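Local coordinates for pngf-ii (Elizabethkingia meningoseptica, PDB 4R4X), which acts as a peptide:N-glycosidase, probably removing N-linked glycans from glycoproteins as PNGase F does, at residues F191-I196 with G357-L362; L236-N241 with T326-D331. All coordinates share one frame; numbering follows the deposited sequence.

Contacts 1 and 2 are the two outer joints of one four-stranded antiparallel sheet, with strand order 186-196, 358-367, 231-240, 326-331. Their centres lie 9 Å apart, and the chain of contact 2 is nested inside the loop that contact 1 closes. The two inner strands join the contacts directly: Gly357 O lies 2.8 Å from Asn241 N and Gln359 N lies 2.9 Å from Lys239 O, both probable hydrogen bonds. Side chains continue the link, since Gln238 of contact 2 bonds through NE2 to His358 ND1 of contact 1, whose NE2 is held by Asp243, and Ile360 packs on Leu236. Neither zinc site of the entry draws a ligand from these strands.

Contact 1: F191-I196 with G357-L362; sequences FENETI and GHQISL
Ile196 and Ile360 meet through their CD1 methyls, 3.7 Å apart, at the apolar centre of an antiparallel strand pair broken by a G1 beta bulge. Ile360 holds CG1 between its backbone N and carbonyl carbon (chi1 75°), and CD1 thereby reaches across to Ile196 and, more loosely, to the ring of Phe191. Beside this pair, Phe191 and Leu362 run alongside each other, ring atom CD2 of Phe191 lying 3.8 Å from the Leu362 CD2 methyl. Ile217 of strand 216-222 touches both Phe191 and Ile196, while Ile350 of strand 343-350 touches both Ile196 and Ile360, placing this face within the sandwich of sheets.

Paired backbone bonds join Phe191 to Leu362, Glu194 to Ile360 and Ile196 to His358. Between the first two pairs the register slips by one: Asn193, with positive phi (42°), and Glu194 both face Ile360. The carbonyl Ile360 O takes Glu194 N at 2.7 Å, whereas Asn193 N turns to Ser361 OG, 3.1 Å away along an almost straight N-H. At the polar edge the amides of Asn193 and Gln359 only touch, their planes 59° apart, and Gln359 OE1 is held by Asn241. From the bulge itself, the Glu194 side chain leads away and its OE2 forms a salt bridge with Arg210. A water donates to Asn193 OD1 at 3.0 Å and also bonds Ser361 OG at 3.1 Å.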
loop_
_atom_site.group_PDB
_atom_site.type_symbol
_atom_site.label_atom_id
_atom_site.label_comp_id
_atom_site.label_asym_id
_atom_site.label_seq_id
_atom_site.Cartn_x
_atom_site.Cartn_y
_atom_site.Cartn_z
ATOM N N PHE A 191 -7.226 7.747 -8.441
ATOM C CA PHE A 191 -8.687 7.960 -8.544
ATOM C C PHE A 191 -9.301 8.146 -7.176
ATOM O O PHE A 191 -8.876 7.517 -6.188
ATOM C CB PHE A 191 -9.424 6.814 -9.269
ATOM C CG PHE A 191 -8.942 6.544 -10.668
ATOM C CD1 PHE A 191 -8.967 7.523 -11.644
ATOM C CD2 PHE A 191 -8.497 5.278 -11.023
ATOM C CE1 PHE A 191 -8.529 7.261 -12.924
ATOM C CE2 PHE A 191 -8.026 5.018 -12.288
ATOM C CZ PHE A 191 -8.055 6.011 -13.256
ATOM N N GLU A 192 -10.310 9.012 -7.105
ATOM C CA GLU A 192 -11.075 9.213 -5.881
ATOM C C GLU A 192 -12.570 9.215 -6.192
ATOM O O GLU A 192 -13.029 10.023 -6.993
ATOM C CB GLU A 192 -10.687 10.537 -5.214
ATOM C CG GLU A 192 -11.382 10.742 -3.880
ATOM C CD GLU A 192 -10.724 11.820 -3.019
ATOM O OE1 GLU A 192 -10.826 11.720 -1.771
ATOM O OE2 GLU A 192 -10.088 12.745 -3.582
ATOM N N ASN A 193 -13.295 8.277 -5.585
ATOM C CA ASN A 193 -14.709 8.076 -5.812
ATOM C C ASN A 193 -15.115 8.170 -7.290
ATOM O O ASN A 193 -16.016 8.908 -7.628
ATOM C CB ASN A 193 -15.508 9.080 -4.963
ATOM C CG ASN A 193 -15.180 8.967 -3.470
ATOM O OD1 ASN A 193 -14.989 7.868 -2.937
ATOM N ND2 ASN A 193 -15.100 10.102 -2.796
ATOM N N GLU A 194 -14.458 7.395 -8.143
ATOM C CA GLU A 194 -14.734 7.376 -9.582
ATOM C C GLU A 194 -15.689 6.270 -9.954
ATOM O O GLU A 194 -15.467 5.114 -9.622
ATOM C CB GLU A 194 -13.466 7.132 -10.414
ATOM C CG GLU A 194 -12.630 8.337 -10.773
ATOM C CD GLU A 194 -13.393 9.548 -11.285
ATOM O OE1 GLU A 194 -13.104 10.642 -10.741
ATOM O OE2 GLU A 194 -14.234 9.424 -12.206
ATOM N N THR A 195 -16.709 6.628 -10.716
ATOM C CA THR A 195 -17.631 5.643 -11.267
ATOM C C THR A 195 -17.006 4.769 -12.346
ATOM O O THR A 195 -16.321 5.257 -13.248
ATOM C CB THR A 195 -18.837 6.361 -11.858
ATOM O OG1 THR A 195 -19.529 7.007 -10.786
ATOM C CG2 THR A 195 -19.739 5.394 -12.580
ATOM N N ILE A 196 -17.259 3.479 -12.240
ATOM C CA ILE A 196 -16.985 2.508 -13.297
ATOM C C ILE A 196 -18.323 1.805 -13.563
ATOM O O ILE A 196 -18.888 1.193 -12.665
ATOM C CB ILE A 196 -15.879 1.504 -12.922
ATOM C CG1 ILE A 196 -14.575 2.255 -12.622
ATOM C CG2 ILE A 196 -15.661 0.532 -14.089
ATOM C CD1 ILE A 196 -13.380 1.398 -12.238
ATOM N N GLY A 357 -23.350 0.785 -11.762
ATOM C CA GLY A 357 -22.005 0.223 -11.768
ATOM C C GLY A 357 -21.369 0.193 -10.396
ATOM O O GLY A 357 -21.945 -0.348 -9.445
ATOM N N HIS A 358 -20.160 0.745 -10.324
ATOM C CA HIS A 358 -19.284 0.689 -9.164
ATOM C C HIS A 358 -18.642 2.040 -8.957
ATOM O O HIS A 358 -18.598 2.860 -9.871
ATOM C CB HIS A 358 -18.154 -0.332 -9.372
ATOM C CG HIS A 358 -18.651 -1.708 -9.630
ATOM N ND1 HIS A 358 -18.628 -2.690 -8.669
ATOM C CD2 HIS A 358 -19.241 -2.254 -10.716
ATOM C CE1 HIS A 358 -19.143 -3.800 -9.168
ATOM N NE2 HIS A 358 -19.538 -3.553 -10.399
ATOM N N GLN A 359 -18.144 2.268 -7.749
ATOM C CA GLN A 359 -17.338 3.435 -7.424
ATOM C C GLN A 359 -16.023 2.925 -6.824
ATOM O O GLN A 359 -16.051 2.056 -5.944
ATOM C CB GLN A 359 -18.075 4.262 -6.386
ATOM C CG GLN A 359 -17.549 5.639 -6.206
ATOM C CD GLN A 359 -18.525 6.415 -5.357
ATOM O OE1 GLN A 359 -19.609 6.752 -5.816
ATOM N NE2 GLN A 359 -18.185 6.617 -4.105
ATOM N N ILE A 360 -14.894 3.455 -7.293
ATOM C CA ILE A 360 -13.602 3.138 -6.687
ATOM C C ILE A 360 -12.748 4.364 -6.349
ATOM O O ILE A 360 -12.980 5.487 -6.846
ATOM C CB ILE A 360 -12.742 2.205 -7.583
ATOM C CG1 ILE A 360 -12.152 2.991 -8.750
ATOM C CG2 ILE A 360 -13.561 1.029 -8.070
ATOM C CD1 ILE A 360 -11.060 2.281 -9.502
ATOM N N SER A 361 -11.775 4.109 -5.473
ATOM C CA SER A 361 -10.627 4.962 -5.242
ATOM C C SER A 361 -9.383 4.117 -5.459
ATOM O O SER A 361 -9.422 2.907 -5.265
ATOM C CB SER A 361 -10.643 5.542 -3.825
ATOM O OG SER A 361 -11.823 6.351 -3.662
ATOM N N LEU A 362 -8.297 4.759 -5.864
ATOM C CA LEU A 362 -7.049 4.082 -6.159
ATOM C C LEU A 362 -5.854 4.998 -5.922
ATOM O O LEU A 362 -5.858 6.167 -6.362
ATOM C CB LEU A 362 -7.042 3.638 -7.612
ATOM C CG LEU A 362 -5.782 2.967 -8.131
ATOM C CD1 LEU A 362 -5.658 1.613 -7.472
ATOM C CD2 LEU A 362 -5.859 2.851 -9.647
HETATM O O HOH W 1 -14.576 4.997 -3.526
#

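Contact 2: L236-N241 with T326-D331; sequences LKQKSN and TPYRQD
Leu236 and Tyr328 are joined by a reciprocal pair of backbone hydrogen bonds, Leu236 N to Tyr328 O and Tyr328 N to Leu236 O, each 2.8 Å. Their side chains run alongside each other, and Leu236 CD2 presses obliquely on the phenol at 3.5 Å from Tyr328 CD1. The Tyr328 hydroxyl is bonded to the carbonyl of Phe303, and its ring meets that of Phe302, tying the pair to strand 297-303 of the facing sheet. Lys237 alternates to the other, solvent-exposed face, where its CD methylene packs against the CA-CB side of the Pro327 ring, 3.7 Å from Pro327 CB. Gln238 returns to the buried side. Its chain bends at chi2 (-86°) and turns OE1 onto Thr326 OG1, 2.8 Å away; the hydroxyl donates almost straight down the amide C=O. NE2 of the same amide bonds His358 ND1, whose ring is held at NE2 by Asp243, and the two bonds fix the amide's rotation from both ends. Backbone bonds Gln238 N to Thr326 O and Thr326 N to Gln238 O complete the register. Such edge pairing, with alternating buried and exposed side chains, suits the antiparallel beta-sandwich of PNGase F-like domains.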
loop_
_atom_site.group_PDB
_atom_site.type_symbol
_atom_site.label_atom_id
_atom_site.label_comp_id
_atom_site.label_asym_id
_atom_site.label_seq_id
_atom_site.Cartn_x
_atom_site.Cartn_y
_atom_site.Cartn_z
ATOM N N LEU A 236 -6.713 -0.150 -3.679
ATOM C CA LEU A 236 -7.988 0.152 -4.296
ATOM C C LEU A 236 -9.095 -0.078 -3.275
ATOM O O LEU A 236 -9.040 -1.055 -2.494
ATOM C CB LEU A 236 -8.205 -0.751 -5.520
ATOM C CG LEU A 236 -9.517 -0.450 -6.275
ATOM C CD1 LEU A 236 -9.323 -0.414 -7.774
ATOM C CD2 LEU A 236 -10.598 -1.429 -5.906
ATOM N N LYS A 237 -10.084 0.812 -3.276
ATOM C CA LYS A 237 -11.278 0.650 -2.449
ATOM C C LYS A 237 -12.462 0.651 -3.395
ATOM O O LYS A 237 -12.480 1.399 -4.356
ATOM C CB LYS A 237 -11.424 1.798 -1.438
ATOM C CG LYS A 237 -10.244 2.076 -0.536
ATOM C CD LYS A 237 -9.897 0.921 0.391
ATOM C CE LYS A 237 -8.714 1.291 1.297
ATOM N NZ LYS A 237 -9.071 2.395 2.239
ATOM N N GLN A 238 -13.436 -0.210 -3.163
ATOM C CA GLN A 238 -14.530 -0.417 -4.120
ATOM C C GLN A 238 -15.859 -0.588 -3.400
ATOM O O GLN A 238 -15.898 -1.110 -2.304
ATOM C CB GLN A 238 -14.245 -1.669 -4.963
ATOM C CG GLN A 238 -15.359 -2.156 -5.876
ATOM C CD GLN A 238 -16.366 -3.083 -5.206
ATOM O OE1 GLN A 238 -16.065 -3.757 -4.227
ATOM N NE2 GLN A 238 -17.563 -3.136 -5.752
ATOM N N LYS A 239 -16.939 -0.147 -4.042
ATOM C CA LYS A 239 -18.291 -0.548 -3.693
ATOM C C LYS A 239 -19.179 -0.533 -4.918
ATOM O O LYS A 239 -18.831 0.061 -5.942
ATOM C CB LYS A 239 -18.880 0.374 -2.630
ATOM C CG LYS A 239 -19.293 1.742 -3.144
ATOM C CD LYS A 239 -19.765 2.593 -1.973
ATOM C CE LYS A 239 -19.941 4.049 -2.348
ATOM N NZ LYS A 239 -21.307 4.316 -2.866
ATOM N N SER A 240 -20.324 -1.196 -4.799
ATOM C CA SER A 240 -21.356 -1.169 -5.822
ATOM C C SER A 240 -22.168 0.112 -5.725
ATOM O O SER A 240 -22.513 0.542 -4.627
ATOM C CB SER A 240 -22.320 -2.361 -5.702
ATOM O OG SER A 240 -23.419 -2.239 -6.608
ATOM N N ASN A 241 -22.457 0.694 -6.890
ATOM C CA ASN A 241 -23.440 1.760 -7.061
ATOM C C ASN A 241 -24.661 1.269 -7.824
ATOM O O ASN A 241 -25.333 2.058 -8.504
ATOM C CB ASN A 241 -22.838 2.938 -7.854
ATOM C CG ASN A 241 -21.977 3.852 -7.008
ATOM O OD1 ASN A 241 -21.760 3.642 -5.815
ATOM N ND2 ASN A 241 -21.479 4.890 -7.635
ATOM N N THR A 326 -15.035 -2.676 -0.131
ATOM C CA THR A 326 -14.025 -3.698 -0.246
ATOM C C THR A 326 -12.689 -3.046 -0.475
ATOM O O THR A 326 -12.559 -2.272 -1.414
ATOM C CB THR A 326 -14.223 -4.616 -1.444
ATOM O OG1 THR A 326 -15.619 -4.819 -1.671
ATOM C CG2 THR A 326 -13.493 -5.934 -1.206
ATOM N N PRO A 327 -11.701 -3.349 0.384
ATOM C CA PRO A 327 -10.351 -2.893 0.161
ATOM C C PRO A 327 -9.483 -3.990 -0.448
ATOM O O PRO A 327 -9.631 -5.167 -0.092
ATOM C CB PRO A 327 -9.873 -2.593 1.559
ATOM C CG PRO A 327 -10.556 -3.643 2.403
ATOM C CD PRO A 327 -11.829 -4.008 1.695
ATOM N N TYR A 328 -8.600 -3.575 -1.350
ATOM C CA TYR A 328 -7.631 -4.450 -1.982
ATOM C C TYR A 328 -6.281 -3.744 -2.004
ATOM O O TYR A 328 -6.168 -2.629 -2.521
ATOM C CB TYR A 328 -8.017 -4.757 -3.420
ATOM C CG TYR A 328 -9.438 -5.220 -3.694
ATOM C CD1 TYR A 328 -10.464 -4.301 -3.854
ATOM C CD2 TYR A 328 -9.736 -6.578 -3.865
ATOM C CE1 TYR A 328 -11.752 -4.707 -4.175
ATOM C CE2 TYR A 328 -11.029 -6.995 -4.165
ATOM C CZ TYR A 328 -12.028 -6.051 -4.319
ATOM O OH TYR A 328 -13.315 -6.425 -4.649
ATOM N N ARG A 329 -5.252 -4.392 -1.483
ATOM C CA ARG A 329 -3.931 -3.801 -1.518
ATOM C C ARG A 329 -2.904 -4.869 -1.844
ATOM O O ARG A 329 -2.830 -5.911 -1.170
ATOM C CB ARG A 329 -3.596 -3.110 -0.190
ATOM C CG ARG A 329 -2.334 -2.235 -0.234
ATOM C CD ARG A 329 -2.075 -1.521 1.096
ATOM N NE ARG A 329 -1.067 -0.449 0.997
ATOM C CZ ARG A 329 -0.434 0.105 2.033
ATOM N NH1 ARG A 329 -0.654 -0.319 3.275
ATOM N NH2 ARG A 329 0.457 1.087 1.839
ATOM N N GLN A 330 -2.101 -4.583 -2.864
ATOM C CA GLN A 330 -1.072 -5.502 -3.326
ATOM C C GLN A 330 0.328 -4.852 -3.337
ATOM O O GLN A 330 0.504 -3.701 -3.767
ATOM C CB GLN A 330 -1.392 -5.961 -4.737
ATOM C CG GLN A 330 -0.373 -6.979 -5.268
ATOM C CD GLN A 330 -0.902 -7.873 -6.354
ATOM O OE1 GLN A 330 -0.222 -8.167 -7.367
ATOM N NE2 GLN A 330 -2.085 -8.322 -6.174
ATOM N N ASP A 331 1.296 -5.615 -2.870
ATOM C CA ASP A 331 2.727 -5.287 -2.953
ATOM C C ASP A 331 3.134 -5.479 -4.408
ATOM O O ASP A 331 2.949 -6.552 -4.965
ATOM C CB ASP A 331 3.460 -6.237 -2.034
ATOM C CG ASP A 331 4.977 -6.010 -1.971
ATOM O OD1 ASP A 331 5.550 -5.266 -2.809
ATOM O OD2 ASP A 331 5.582 -6.628 -1.067
#